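PDB 6FCG: glycoside hydrolase, GH17 family from Formosa sp. Hel1_33_131, which probably acts as an endo-laminarinase, hydrolysing internal beta-1,3-glucosidic bonds of the algal storage glucan laminarin. Local coordinates for residues Ala170-Ala175 with Pro221-Glu226; Trp122-Asn127 with Ala176-Gln181. All coordinates share one frame; numbering follows the deposited sequence.

Contact 1 of 2, residues Ala170-Ala175 with Pro221-Glu226; sequences AMVKWA and PQYHVE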
loop_
_atom_site.group_PDB
_atom_site.type_symbol
_atom_site.label_atom_id
_atom_site.label_comp_id
_atom_site.label_asym_id
_atom_site.label_seq_id
_atom_site.Cartn_x
_atom_site.Cartn_y
_atom_site.Cartn_z
ATOM N N ALA A 170 -17.887 31.973 -5.451
ATOM C CA ALA A 170 -16.816 32.899 -5.670
ATOM C C ALA A 170 -16.149 33.388 -4.387
ATOM O O ALA A 170 -15.111 34.006 -4.479
ATOM C CB ALA A 170 -17.317 34.072 -6.516
ATOM N N MET A 171 -16.758 33.147 -3.231
ATOM C CA MET A 171 -16.214 33.562 -1.928
ATOM C C MET A 171 -15.613 32.420 -1.124
ATOM O O MET A 171 -14.886 32.656 -0.163
ATOM C CB MET A 171 -17.303 34.211 -1.060
ATOM C CG MET A 171 -17.827 35.523 -1.614
ATOM S SD MET A 171 -19.129 36.296 -0.614
ATOM C CE MET A 171 -20.440 35.115 -0.880
ATOM N N VAL A 172 -15.875 31.190 -1.520
ATOM C CA VAL A 172 -15.377 30.059 -0.738
ATOM C C VAL A 172 -13.837 29.953 -0.858
ATOM O O VAL A 172 -13.290 29.973 -1.965
ATOM C CB VAL A 172 -16.091 28.736 -1.135
ATOM C CG1 VAL A 172 -15.505 28.095 -2.407
ATOM C CG2 VAL A 172 -16.061 27.742 0.004
ATOM N N LYS A 173 -13.161 29.842 0.280
ATOM C CA LYS A 173 -11.691 29.991 0.332
ATOM C C LYS A 173 -10.910 28.841 -0.333
ATOM O O LYS A 173 -9.751 29.010 -0.652
ATOM C CB LYS A 173 -11.211 30.131 1.760
ATOM C CG LYS A 173 -11.882 31.238 2.574
ATOM C CD LYS A 173 -11.607 32.628 2.066
ATOM C CE LYS A 173 -12.113 33.666 3.056
ATOM N NZ LYS A 173 -12.153 34.995 2.380
ATOM N N TRP A 174 -11.559 27.696 -0.531
ATOM C CA TRP A 174 -10.985 26.586 -1.268
ATOM C C TRP A 174 -11.130 26.640 -2.794
ATOM O O TRP A 174 -10.559 25.819 -3.481
ATOM C CB TRP A 174 -11.480 25.218 -0.723
ATOM C CG TRP A 174 -12.988 25.001 -0.520
ATOM C CD1 TRP A 174 -13.640 24.916 0.681
ATOM C CD2 TRP A 174 -13.999 24.771 -1.547
ATOM N NE1 TRP A 174 -14.992 24.672 0.469
ATOM C CE2 TRP A 174 -15.230 24.563 -0.878
ATOM C CE3 TRP A 174 -13.974 24.728 -2.967
ATOM C CZ2 TRP A 174 -16.392 24.338 -1.558
ATOM C CZ3 TRP A 174 -15.132 24.498 -3.642
ATOM C CH2 TRP A 174 -16.330 24.317 -2.949
ATOM N N ALA A 175 -11.862 27.602 -3.333
ATOM C CA ALA A 175 -11.933 27.769 -4.775
ATOM C C ALA A 175 -10.684 28.535 -5.255
ATOM O O ALA A 175 -10.759 29.691 -5.724
ATOM C CB ALA A 175 -13.216 28.492 -5.174
ATOM N N PRO A 221 -15.782 30.397 11.352
ATOM C CA PRO A 221 -16.078 31.825 11.629
ATOM C C PRO A 221 -15.097 32.850 11.019
ATOM O O PRO A 221 -15.346 34.051 11.075
ATOM C CB PRO A 221 -16.103 31.902 13.165
ATOM C CG PRO A 221 -15.312 30.724 13.601
ATOM C CD PRO A 221 -15.565 29.637 12.595
ATOM N N GLN A 222 -13.997 32.377 10.463
ATOM C CA GLN A 222 -13.132 33.194 9.616
ATOM C C GLN A 222 -13.907 34.022 8.598
ATOM O O GLN A 222 -13.489 35.129 8.234
ATOM C CB GLN A 222 -12.177 32.254 8.887
ATOM C CG GLN A 222 -11.164 32.919 7.997
ATOM C CD GLN A 222 -10.389 31.921 7.146
ATOM O OE1 GLN A 222 -10.076 30.814 7.601
ATOM N NE2 GLN A 222 -9.985 32.344 5.954
ATOM N N TYR A 223 -14.992 33.447 8.083
ATOM C CA TYR A 223 -15.858 34.128 7.103
ATOM C C TYR A 223 -16.688 35.272 7.729
ATOM O O TYR A 223 -17.094 36.186 7.009
ATOM C CB TYR A 223 -16.807 33.128 6.421
ATOM C CG TYR A 223 -16.180 32.139 5.461
ATOM C CD1 TYR A 223 -16.015 32.453 4.130
ATOM C CD2 TYR A 223 -15.759 30.866 5.889
ATOM C CE1 TYR A 223 -15.440 31.537 3.246
ATOM C CE2 TYR A 223 -15.214 29.950 5.013
ATOM C CZ TYR A 223 -15.058 30.284 3.693
ATOM O OH TYR A 223 -14.514 29.388 2.823
ATOM N N HIS A 224 -16.890 35.265 9.054
ATOM C CA HIS A 224 -17.737 36.278 9.720
ATOM C C HIS A 224 -17.130 37.681 9.787
ATOM O O HIS A 224 -16.777 38.145 10.861
ATOM C CB HIS A 224 -18.104 35.849 11.139
ATOM C CG HIS A 224 -18.828 34.552 11.207
ATOM N ND1 HIS A 224 -18.960 33.840 12.381
ATOM C CD2 HIS A 224 -19.403 33.801 10.238
ATOM C CE1 HIS A 224 -19.625 32.723 12.135
ATOM N NE2 HIS A 224 -19.904 32.674 10.841
ATOM N N VAL A 225 -17.073 38.366 8.652
ATOM C CA VAL A 225 -16.479 39.699 8.546
ATOM C C VAL A 225 -17.588 40.713 8.236
ATOM O O VAL A 225 -18.702 40.351 7.810
ATOM C CB VAL A 225 -15.298 39.743 7.521
ATOM C CG1 VAL A 225 -14.242 38.695 7.870
ATOM C CG2 VAL A 225 -15.742 39.523 6.082
ATOM N N GLU A 226 -17.296 41.978 8.479
ATOM C CA GLU A 226 -18.246 43.050 8.216
ATOM C C GLU A 226 -18.822 43.010 6.783
ATOM O O GLU A 226 -20.050 43.109 6.626
ATOM C CB GLU A 226 -17.546 44.388 8.524
ATOM C CG GLU A 226 -18.215 45.728 8.102
ATOM C CD GLU A 226 -18.842 46.552 9.221
ATOM O OE1 GLU A 226 -18.809 46.158 10.408
ATOM O OE2 GLU A 226 -19.398 47.626 8.888
#
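Tyr223 reaches across from its short 3-10 segment and sets its hydroxyl against the backbone of Lys173. Lys173 N donates to Tyr223 OH at 2.9 Å, and the bond is nearly straight (175°). Lys173 is the second residue of a type I turn closed by Ala175 N and Val172 O, so its N-H is not used by the turn's own bond and can take a partner from the other loop. With CG turned away from its carbonyl carbon (chi1 -70°), Tyr223 points its ring at the turn, where Met171 O lies in the ring plane at the edge, 3.6 Å from CE1. With CG beside the backbone N (chi1 -54°), Lys173 brings CG obliquely to within 3.5 Å of Tyr223 CZ; the bend at the next bond then sends the chain back alongside the tyrosine, in the opposite direction. Farther along, the lysine chain passes obliquely by the extended Gln222 side chain, Lys173 CE 3.8 Å from Gln222 NE2. Val172 CG2 lies 3.6 Å from Tyr223 OH and also packs over one face of Trp174. The Gln222 side chain lies about 5 Å from a bound calcium ion. The two loops follow the neighbouring parallel strands 161-168 and 206-212, so the contact belongs to the C-terminal rim of the TIM barrel.

Contact 2 of 2, residues Trp122-Asn127 with Ala176-Gln181; sequences WIDCKN and ASYFVQ
Trp122 and Tyr178 show how two large rings can pack against each other without forming a regular stack. Their side chains cross at about a right angle, yet the planes are inclined by only 41°, with the indole six-membered ring centred 4.8 Å from the phenol ring. Trp122 CZ2 lies over one face of Tyr178, displaced toward the rim, and comes within 3.4 Å of CE2. The tyrosine CG stands between its backbone N and carbonyl carbon (chi1 68°), which turns the ring toward the indole; beyond the pair, Tyr178 OH is hydrogen-bonded to Asn168 O. Ile123 O meets the ring edge near its plane, at CD2. The Asp124 side chain crosses that of Tyr178 at about a right angle, OD1 3.5 Å from Tyr178 CB, with the carboxylate and ring planes well apart. That same OD1 takes the indole N-H of Trp122 at 2.7 Å from NE1, in the indole plane but from above the carboxylate plane, and accepts a second indole N-H from Trp129. On the backbone, Cys125 N donates to Tyr178 O at 2.9 Å, with a bent angle of 140°. Val180 divides its branches: CG1 packs 3.6 Å from Cys125 CB, while CG2 meets Ile123 CG2 at 3.8 Å, next to helix 182-197. The chemistry implies a largely apolar interface whose one carboxylate oxygen, shared by two indole N-H groups, probably steadies the Trp122 ring and may favour the charged form of Asp124.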
loop_
_atom_site.group_PDB
_atom_site.type_symbol
_atom_site.label_atom_id
_atom_site.label_comp_id
_atom_site.label_asym_id
_atom_site.label_seq_id
_atom_site.Cartn_x
_atom_site.Cartn_y
_atom_site.Cartn_z
ATOM N N TRP A 122 -20.617 35.290 -13.728
ATOM C CA TRP A 122 -19.415 34.730 -13.132
ATOM C C TRP A 122 -18.470 35.840 -12.662
ATOM O O TRP A 122 -18.194 36.785 -13.403
ATOM C CB TRP A 122 -18.683 33.819 -14.098
ATOM C CG TRP A 122 -17.595 33.056 -13.409
ATOM C CD1 TRP A 122 -16.325 33.499 -13.136
ATOM C CD2 TRP A 122 -17.684 31.744 -12.873
ATOM N NE1 TRP A 122 -15.630 32.530 -12.458
ATOM C CE2 TRP A 122 -16.434 31.440 -12.292
ATOM C CE3 TRP A 122 -18.685 30.792 -12.830
ATOM C CZ2 TRP A 122 -16.170 30.216 -11.678
ATOM C CZ3 TRP A 122 -18.424 29.571 -12.212
ATOM C CH2 TRP A 122 -17.177 29.288 -11.654
ATOM N N ILE A 123 -17.952 35.671 -11.443
ATOM C CA ILE A 123 -17.035 36.604 -10.818
ATOM C C ILE A 123 -15.680 35.946 -10.583
ATOM O O ILE A 123 -15.592 34.855 -10.003
ATOM C CB ILE A 123 -17.625 37.049 -9.475
ATOM C CG1 ILE A 123 -18.927 37.814 -9.705
ATOM C CG2 ILE A 123 -16.645 37.893 -8.689
ATOM C CD1 ILE A 123 -18.804 39.152 -10.428
ATOM N N ASP A 124 -14.631 36.643 -11.001
ATOM C CA ASP A 124 -13.244 36.208 -10.833
ATOM C C ASP A 124 -12.440 37.197 -10.010
ATOM O O ASP A 124 -12.726 38.390 -10.009
ATOM C CB ASP A 124 -12.579 36.130 -12.196
ATOM C CG ASP A 124 -12.975 34.896 -12.990
ATOM O OD1 ASP A 124 -13.256 33.837 -12.391
ATOM O OD2 ASP A 124 -12.939 34.978 -14.246
ATOM N N CYS A 125 -11.417 36.683 -9.351
ATOM C CA CYS A 125 -10.349 37.467 -8.773
ATOM C C CYS A 125 -9.342 37.823 -9.843
ATOM O O CYS A 125 -9.374 37.280 -10.943
ATOM C CB CYS A 125 -9.639 36.663 -7.683
ATOM S SG CYS A 125 -8.482 35.352 -8.235
ATOM N N LYS A 126 -8.443 38.743 -9.512
ATOM C CA LYS A 126 -7.424 39.199 -10.454
ATOM C C LYS A 126 -6.526 38.055 -10.957
ATOM O O LYS A 126 -6.015 37.271 -10.167
ATOM C CB LYS A 126 -6.555 40.273 -9.831
ATOM C CG LYS A 126 -5.585 40.923 -10.817
ATOM C CD LYS A 126 -4.756 41.969 -10.102
ATOM C CE LYS A 126 -3.964 42.812 -11.082
ATOM N NZ LYS A 126 -2.708 43.264 -10.403
ATOM N N ASN A 127 -6.356 38.003 -12.285
ATOM C CA ASN A 127 -5.541 36.997 -12.983
ATOM C C ASN A 127 -6.051 35.573 -12.973
ATOM O O ASN A 127 -5.410 34.683 -13.507
ATOM C CB ASN A 127 -4.052 37.021 -12.547
ATOM C CG ASN A 127 -3.334 38.331 -12.859
ATOM O OD1 ASN A 127 -2.344 38.665 -12.207
ATOM N ND2 ASN A 127 -3.763 39.031 -13.894
ATOM N N ALA A 176 -9.562 27.819 -5.212
ATOM C CA ALA A 176 -8.227 28.392 -5.378
ATOM C C ALA A 176 -8.005 29.100 -6.687
ATOM O O ALA A 176 -7.209 30.015 -6.779
ATOM C CB ALA A 176 -7.167 27.314 -5.205
ATOM N N SER A 177 -8.696 28.667 -7.713
ATOM C CA SER A 177 -8.502 29.250 -9.035
ATOM C C SER A 177 -9.020 30.654 -9.209
ATOM O O SER A 177 -8.563 31.322 -10.137
ATOM C CB SER A 177 -9.129 28.367 -10.121
ATOM O OG SER A 177 -8.223 27.349 -10.461
ATOM N N TYR A 178 -9.980 31.092 -8.400
ATOM C CA TYR A 178 -10.665 32.364 -8.708
ATOM C C TYR A 178 -11.337 33.140 -7.583
ATOM O O TYR A 178 -11.909 34.200 -7.851
ATOM C CB TYR A 178 -11.733 32.108 -9.790
ATOM C CG TYR A 178 -12.909 31.241 -9.323
ATOM C CD1 TYR A 178 -12.809 29.837 -9.250
ATOM C CD2 TYR A 178 -14.121 31.824 -8.969
ATOM C CE1 TYR A 178 -13.889 29.065 -8.823
ATOM C CE2 TYR A 178 -15.193 31.050 -8.550
ATOM C CZ TYR A 178 -15.081 29.685 -8.478
ATOM O OH TYR A 178 -16.165 28.968 -8.064
ATOM N N PHE A 179 -11.264 32.668 -6.344
ATOM C CA PHE A 179 -12.123 33.238 -5.321
ATOM C C PHE A 179 -11.811 34.696 -5.030
ATOM O O PHE A 179 -10.692 35.157 -5.207
ATOM C CB PHE A 179 -12.156 32.388 -4.047
ATOM C CG PHE A 179 -10.987 32.588 -3.112
ATOM C CD1 PHE A 179 -11.038 33.567 -2.119
ATOM C CD2 PHE A 179 -9.904 31.714 -3.123
ATOM C CE1 PHE A 179 -9.979 33.731 -1.228
ATOM C CE2 PHE A 179 -8.858 31.863 -2.222
ATOM C CZ PHE A 179 -8.888 32.877 -1.280
ATOM N N VAL A 180 -12.825 35.395 -4.563
ATOM C CA VAL A 180 -12.736 36.799 -4.220
ATOM C C VAL A 180 -13.219 37.009 -2.769
ATOM O O VAL A 180 -13.817 36.111 -2.130
ATOM C CB VAL A 180 -13.554 37.671 -5.234
ATOM C CG1 VAL A 180 -12.935 37.543 -6.594
ATOM C CG2 VAL A 180 -15.055 37.314 -5.242
ATOM N N GLN A 181 -12.970 38.216 -2.273
ATOM C CA GLN A 181 -13.463 38.615 -0.971
ATOM C C GLN A 181 -14.941 39.028 -1.080
ATOM O O GLN A 181 -15.402 39.412 -2.150
ATOM C CB GLN A 181 -12.618 39.768 -0.415
ATOM C CG GLN A 181 -11.151 39.431 -0.285
ATOM C CD GLN A 181 -10.949 38.280 0.652
ATOM O OE1 GLN A 181 -10.633 37.239 0.180
ATOM N NE2 GLN A 181 -11.226 38.426 1.981
#

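Both contacts use the long loop between strand 161-168 and helix 182-197, and their four segments alternate along the chain. Contact 1 ties the start of this loop forward to the region after helix 214-218, whereas contact 2 ties its end back to the residues following strand 116-121. Ala170 O and Val180 N, 2.7 Å apart in a probable hydrogen bond, join the two, whose centres are about 12 Å apart. Contact 2 is the more buried and the larger, 339 against 201 Å², and is dominated by aromatic and aliphatic packing. Contact 1 is only partly buried, relies on a phenol hydroxyl and a lysine's methylenes, and extends toward calcium and a neighbouring subunit.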